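Local atomic coordinates of uncharacterized protein (Trypanosoma cruzi, PDB entry 6NEY), a protein that belongs to the bromodomain family and probably recognises acetylated lysine, as on histone tails, through the four-helix domain in this part of the longer protein. Residues V16-S21 / T75-D80; N86-F91 / N100-F105. All coordinates share one frame; numbering follows the deposited sequence.

In the fold
The two contacts illustrate how a bromodomain bundle is held at successive levels of one shared helix. Helix 75-92 takes part in both: its beginning meets helix 12-21 in contact 1, and its later part meets helix 97-124 in contact 2. In sequence, both segments of contact 1 precede those of contact 2. Their centres are 16 Å apart, and their nearest atoms, about 7 Å apart, do not touch. The centre of contact 1 lies about 4 Å, and that of contact 2 about 12 Å, from the centre of the chain. Contact 1 joins helices far apart in sequence; contact 2 joins neighbouring helices near their connecting loop, the end where bromodomains usually bind acetyl-lysine.

Contact 1: V16-S21 / T75-D80; sequences VALVRS and TALRED
Leu77 reaches across the bundle interior and divides its two methyl groups between Leu18 and Val19, a compact case of one branched side chain serving two partners. Its CB points toward helix 12-21 but is still too far away to touch it. With CG anti to the backbone N (chi1 172°), the chain carries on outward, yet CG itself remains 4.9 Å from Val19 CG2. Contact begins at the fork. Leu77 CD1 meets Val19 CG2 at 4.1 Å, using the valine branch that lies beside its own backbone N, and Leu77 CD2 meets Leu18 CD2, also at 4.1 Å. Both meetings are at a slant, neither partner lying along Leu77. The backbones stay well apart, the nearest CA atoms being those of Val19 and Leu77 at 8.8 Å, and the side chains bridge the interval. Two further helices contribute: Val19 also packs on Ala59 and Ala60 of helix 56-64, while Leu77 touches Ile113 and Leu18 touches Tyr116 of helix 97-124. All four helices of the bromodomain bundle therefore converge here. Because the touching atoms are all methyl carbons, the contact depends on shape and on exclusion of water, and it imposes no directional bond between the two helices.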
loop_
_atom_site.group_PDB
_atom_site.type_symbol
_atom_site.label_atom_id
_atom_site.label_comp_id
_atom_site.label_asym_id
_atom_site.label_seq_id
_atom_site.Cartn_x
_atom_site.Cartn_y
_atom_site.Cartn_z
ATOM N N VAL A 16 1.768 9.413 4.630
ATOM C CA VAL A 16 3.158 9.054 4.227
ATOM C C VAL A 16 3.760 8.150 5.306
ATOM O O VAL A 16 4.313 7.103 4.966
ATOM C CB VAL A 16 4.015 10.308 3.975
ATOM C CG1 VAL A 16 5.470 9.944 3.792
ATOM C CG2 VAL A 16 3.492 11.070 2.769
ATOM N N ALA A 17 3.638 8.533 6.574
ATOM C CA ALA A 17 4.157 7.752 7.719
ATOM C C ALA A 17 3.529 6.355 7.704
ATOM O O ALA A 17 4.275 5.378 7.947
ATOM C CB ALA A 17 3.898 8.483 9.018
ATOM N N LEU A 18 2.212 6.273 7.486
ATOM C CA LEU A 18 1.471 4.981 7.428
ATOM C C LEU A 18 2.047 4.105 6.307
ATOM O O LEU A 18 2.339 2.929 6.537
ATOM C CB LEU A 18 -0.013 5.265 7.177
ATOM C CG LEU A 18 -0.899 4.031 7.032
ATOM C CD1 LEU A 18 -0.832 3.171 8.280
ATOM C CD2 LEU A 18 -2.328 4.460 6.736
ATOM N N VAL A 19 2.211 4.666 5.114
ATOM C CA VAL A 19 2.724 3.864 3.963
ATOM C C VAL A 19 4.151 3.400 4.293
ATOM O O VAL A 19 4.467 2.231 4.059
ATOM C CB VAL A 19 2.701 4.668 2.657
ATOM C CG1 VAL A 19 3.483 3.932 1.587
ATOM C CG2 VAL A 19 1.278 5.004 2.214
ATOM N N ARG A 20 4.991 4.281 4.841
ATOM C CA ARG A 20 6.402 3.939 5.120
ATOM C C ARG A 20 6.424 2.792 6.129
ATOM O O ARG A 20 7.312 1.895 6.003
ATOM C CB ARG A 20 7.165 5.176 5.596
ATOM C CG ARG A 20 7.326 6.205 4.485
ATOM C CD ARG A 20 8.279 7.326 4.857
ATOM N NE ARG A 20 9.629 6.810 5.021
ATOM C CZ ARG A 20 10.342 6.257 4.038
ATOM N N SER A 21 5.464 2.794 7.056
ATOM C CA SER A 21 5.361 1.784 8.138
ATOM C C SER A 21 5.087 0.411 7.517
ATOM O O SER A 21 5.346 -0.576 8.202
ATOM C CB SER A 21 4.337 2.149 9.199
ATOM O OG SER A 21 3.004 1.829 8.811
ATOM N N THR A 75 -9.862 3.581 0.793
ATOM C CA THR A 75 -10.151 2.554 -0.241
ATOM C C THR A 75 -9.042 2.535 -1.298
ATOM O O THR A 75 -8.618 1.423 -1.689
ATOM C CB THR A 75 -11.524 2.791 -0.887
ATOM O OG1 THR A 75 -12.471 2.834 0.183
ATOM C CG2 THR A 75 -11.879 1.718 -1.891
ATOM N N ALA A 76 -8.630 3.706 -1.790
ATOM C CA ALA A 76 -7.651 3.857 -2.892
ATOM C C ALA A 76 -6.303 3.254 -2.475
ATOM O O ALA A 76 -5.651 2.554 -3.293
ATOM C CB ALA A 76 -7.508 5.313 -3.251
ATOM N N LEU A 77 -5.907 3.493 -1.223
ATOM C CA LEU A 77 -4.649 2.930 -0.661
ATOM C C LEU A 77 -4.805 1.416 -0.522
ATOM O O LEU A 77 -3.870 0.696 -0.909
ATOM C CB LEU A 77 -4.319 3.566 0.695
ATOM C CG LEU A 77 -3.144 2.922 1.438
ATOM C CD1 LEU A 77 -1.884 2.900 0.592
ATOM C CD2 LEU A 77 -2.878 3.625 2.758
ATOM N N ARG A 78 -5.930 0.942 0.022
ATOM C CA ARG A 78 -6.206 -0.522 0.158
ATOM C C ARG A 78 -6.154 -1.204 -1.225
ATOM O O ARG A 78 -5.600 -2.318 -1.305
ATOM C CB ARG A 78 -7.547 -0.798 0.848
ATOM C CG ARG A 78 -7.633 -0.357 2.304
ATOM C CD ARG A 78 -9.048 -0.619 2.804
ATOM N NE ARG A 78 -9.391 -0.058 4.111
ATOM C CZ ARG A 78 -9.119 -0.594 5.296
ATOM N NH1 ARG A 78 -8.420 -1.714 5.409
ATOM N NH2 ARG A 78 -9.512 0.035 6.387
ATOM N N GLU A 79 -6.732 -0.588 -2.264
ATOM C CA GLU A 79 -6.677 -1.063 -3.685
ATOM C C GLU A 79 -5.229 -1.111 -4.199
ATOM O O GLU A 79 -4.863 -2.093 -4.879
ATOM C CB GLU A 79 -7.501 -0.159 -4.602
ATOM N N ASP A 80 -4.411 -0.108 -3.886
ATOM C CA ASP A 80 -2.991 -0.089 -4.316
ATOM C C ASP A 80 -2.234 -1.224 -3.606
ATOM O O ASP A 80 -1.434 -1.887 -4.283
ATOM C CB ASP A 80 -2.349 1.284 -4.127
ATOM C CG ASP A 80 -2.686 2.299 -5.193
ATOM O OD1 ASP A 80 -3.268 1.901 -6.239
ATOM O OD2 ASP A 80 -2.375 3.489 -4.968
#

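Contact 2: N86-F91 / N100-F105; sequences NNCYRF and NIAERF
Tyr89 brings its ring obliquely up to Ala102 and its hydroxyl to the backbone of Glu103, across two successive helices of the left-handed four-helix bromodomain bundle. The segments 86-91 and 100-105 run nearly antiparallel, with a signed crossing angle of -163° and axes 9.7 Å apart at their closest approach. Cys88 and Ala102 are the nearest pair by backbone, their CA atoms 7.0 Å apart, and Ala102 presents just a methyl there. Its CB points toward the opposite helix and is met by two neighbouring side chains. One is the thiol: Cys88 SG, anti to its backbone N (chi1 -179°), comes within 4.0 Å of Ala102 CB. The other is the tyrosine ring, with Tyr89 CE1 3.6 Å from Ala102 CB. The tyrosine does not set out straight at the other helix: CG stands beside its backbone N (chi1 -68°), and the length of the ring carries its far end over to helix 97-124. About one turn beyond Ala102, Phe105 packs on Ile81 and Val85 of helix 75-92 and stacks with Phe31, while Asn87, next to Cys88 in sequence, donates from ND2 to Lys52 O. At its far end the phenol makes a close contact that is not a hydrogen bond: Tyr89 OH sits 3.2 Å from both the CA and the N of Glu103, with a poor angle to that amide, and 3.3 Å from Glu103 CB.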
loop_
_atom_site.group_PDB
_atom_site.type_symbol
_atom_site.label_atom_id
_atom_site.label_comp_id
_atom_site.label_asym_id
_atom_site.label_seq_id
_atom_site.Cartn_x
_atom_site.Cartn_y
_atom_site.Cartn_z
ATOM N N ASN A 86 -1.293 -8.775 -5.524
ATOM C CA ASN A 86 -1.816 -9.635 -6.622
ATOM C C ASN A 86 -0.771 -9.719 -7.743
ATOM O O ASN A 86 -0.604 -10.805 -8.313
ATOM C CB ASN A 86 -3.197 -9.174 -7.082
ATOM C CG ASN A 86 -4.254 -9.425 -6.032
ATOM N N ASN A 87 -0.059 -8.633 -8.022
ATOM C CA ASN A 87 1.064 -8.617 -9.000
ATOM C C ASN A 87 2.186 -9.569 -8.570
ATOM O O ASN A 87 2.768 -10.244 -9.438
ATOM C CB ASN A 87 1.597 -7.205 -9.203
ATOM C CG ASN A 87 0.662 -6.375 -10.060
ATOM O OD1 ASN A 87 -0.339 -6.879 -10.573
ATOM N ND2 ASN A 87 0.981 -5.099 -10.201
ATOM N N CYS A 88 2.487 -9.630 -7.276
ATOM C CA CYS A 88 3.468 -10.584 -6.724
ATOM C C CYS A 88 3.003 -12.020 -7.017
ATOM O O CYS A 88 3.819 -12.821 -7.496
ATOM C CB CYS A 88 3.683 -10.309 -5.246
ATOM S SG CYS A 88 4.896 -11.415 -4.510
ATOM N N TYR A 89 1.738 -12.333 -6.773
ATOM C CA TYR A 89 1.166 -13.690 -6.967
ATOM C C TYR A 89 1.146 -14.034 -8.456
ATOM O O TYR A 89 1.533 -15.159 -8.820
ATOM C CB TYR A 89 -0.257 -13.802 -6.431
ATOM C CG TYR A 89 -0.394 -13.704 -4.932
ATOM C CD1 TYR A 89 0.535 -14.267 -4.068
ATOM C CD2 TYR A 89 -1.515 -13.104 -4.387
ATOM C CE1 TYR A 89 0.378 -14.179 -2.691
ATOM C CE2 TYR A 89 -1.684 -13.008 -3.020
ATOM C CZ TYR A 89 -0.737 -13.536 -2.171
ATOM O OH TYR A 89 -0.932 -13.423 -0.829
ATOM N N ARG A 90 0.729 -13.087 -9.287
ATOM C CA ARG A 90 0.550 -13.337 -10.742
ATOM C C ARG A 90 1.933 -13.543 -11.377
ATOM O O ARG A 90 2.043 -14.426 -12.254
ATOM C CB ARG A 90 -0.279 -12.211 -11.369
ATOM C CG ARG A 90 -1.782 -12.415 -11.220
ATOM N N PHE A 91 2.958 -12.821 -10.911
ATOM C CA PHE A 91 4.314 -12.845 -11.518
ATOM C C PHE A 91 5.192 -13.944 -10.903
ATOM O O PHE A 91 5.850 -14.641 -11.693
ATOM C CB PHE A 91 4.987 -11.473 -11.466
ATOM C CG PHE A 91 6.140 -11.383 -12.435
ATOM C CD1 PHE A 91 5.905 -11.285 -13.799
ATOM C CD2 PHE A 91 7.449 -11.500 -11.998
ATOM C CE1 PHE A 91 6.962 -11.226 -14.696
ATOM C CE2 PHE A 91 8.505 -11.443 -12.897
ATOM C CZ PHE A 91 8.259 -11.304 -14.245
ATOM N N ASN A 100 4.327 -16.405 0.474
ATOM C CA ASN A 100 4.068 -16.448 1.947
ATOM C C ASN A 100 4.278 -15.045 2.506
ATOM O O ASN A 100 3.499 -14.610 3.346
ATOM C CB ASN A 100 4.965 -17.442 2.688
ATOM C CG ASN A 100 4.657 -18.883 2.328
ATOM O OD1 ASN A 100 3.609 -19.164 1.736
ATOM N ND2 ASN A 100 5.539 -19.786 2.730
ATOM N N ILE A 101 5.328 -14.358 2.063
ATOM C CA ILE A 101 5.554 -12.951 2.481
ATOM C C ILE A 101 4.369 -12.114 2.010
ATOM O O ILE A 101 3.898 -11.313 2.776
ATOM C CB ILE A 101 6.887 -12.409 1.943
ATOM C CG1 ILE A 101 8.073 -13.073 2.653
ATOM C CG2 ILE A 101 6.915 -10.891 2.053
ATOM C CD1 ILE A 101 9.416 -12.821 1.971
ATOM N N ALA A 102 3.952 -12.236 0.751
ATOM C CA ALA A 102 2.867 -11.387 0.204
ATOM C C ALA A 102 1.609 -11.533 1.070
ATOM O O ALA A 102 0.972 -10.488 1.382
ATOM C CB ALA A 102 2.561 -11.729 -1.229
ATOM N N GLU A 103 1.240 -12.759 1.435
ATOM C CA GLU A 103 -0.020 -12.995 2.204
ATOM C C GLU A 103 0.145 -12.438 3.633
ATOM O O GLU A 103 -0.818 -11.811 4.151
ATOM C CB GLU A 103 -0.445 -14.470 2.245
ATOM C CG GLU A 103 -1.863 -14.611 2.786
ATOM C CD GLU A 103 -2.471 -16.002 2.773
ATOM O OE1 GLU A 103 -1.736 -16.975 2.544
ATOM O OE2 GLU A 103 -3.681 -16.095 3.073
ATOM N N ARG A 104 1.318 -12.579 4.247
ATOM C CA ARG A 104 1.521 -12.005 5.605
ATOM C C ARG A 104 1.500 -10.472 5.501
ATOM O O ARG A 104 0.954 -9.796 6.419
ATOM C CB ARG A 104 2.826 -12.497 6.231
ATOM C CG ARG A 104 2.814 -13.952 6.677
ATOM C CD ARG A 104 4.048 -14.243 7.515
ATOM N NE ARG A 104 5.286 -14.064 6.773
ATOM C CZ ARG A 104 5.943 -15.013 6.106
ATOM N NH1 ARG A 104 7.080 -14.722 5.483
ATOM N NH2 ARG A 104 5.504 -16.256 6.093
ATOM N N PHE A 105 2.117 -9.923 4.451
ATOM C CA PHE A 105 2.202 -8.466 4.197
ATOM C C PHE A 105 0.787 -7.905 4.022
ATOM O O PHE A 105 0.463 -6.865 4.626
ATOM C CB PHE A 105 3.073 -8.162 2.979
ATOM C CG PHE A 105 2.926 -6.758 2.464
ATOM C CD1 PHE A 105 3.532 -5.705 3.126
ATOM C CD2 PHE A 105 2.166 -6.481 1.329
ATOM C CE1 PHE A 105 3.396 -4.406 2.664
ATOM C CE2 PHE A 105 2.027 -5.174 0.880
ATOM C CZ PHE A 105 2.646 -4.147 1.541
#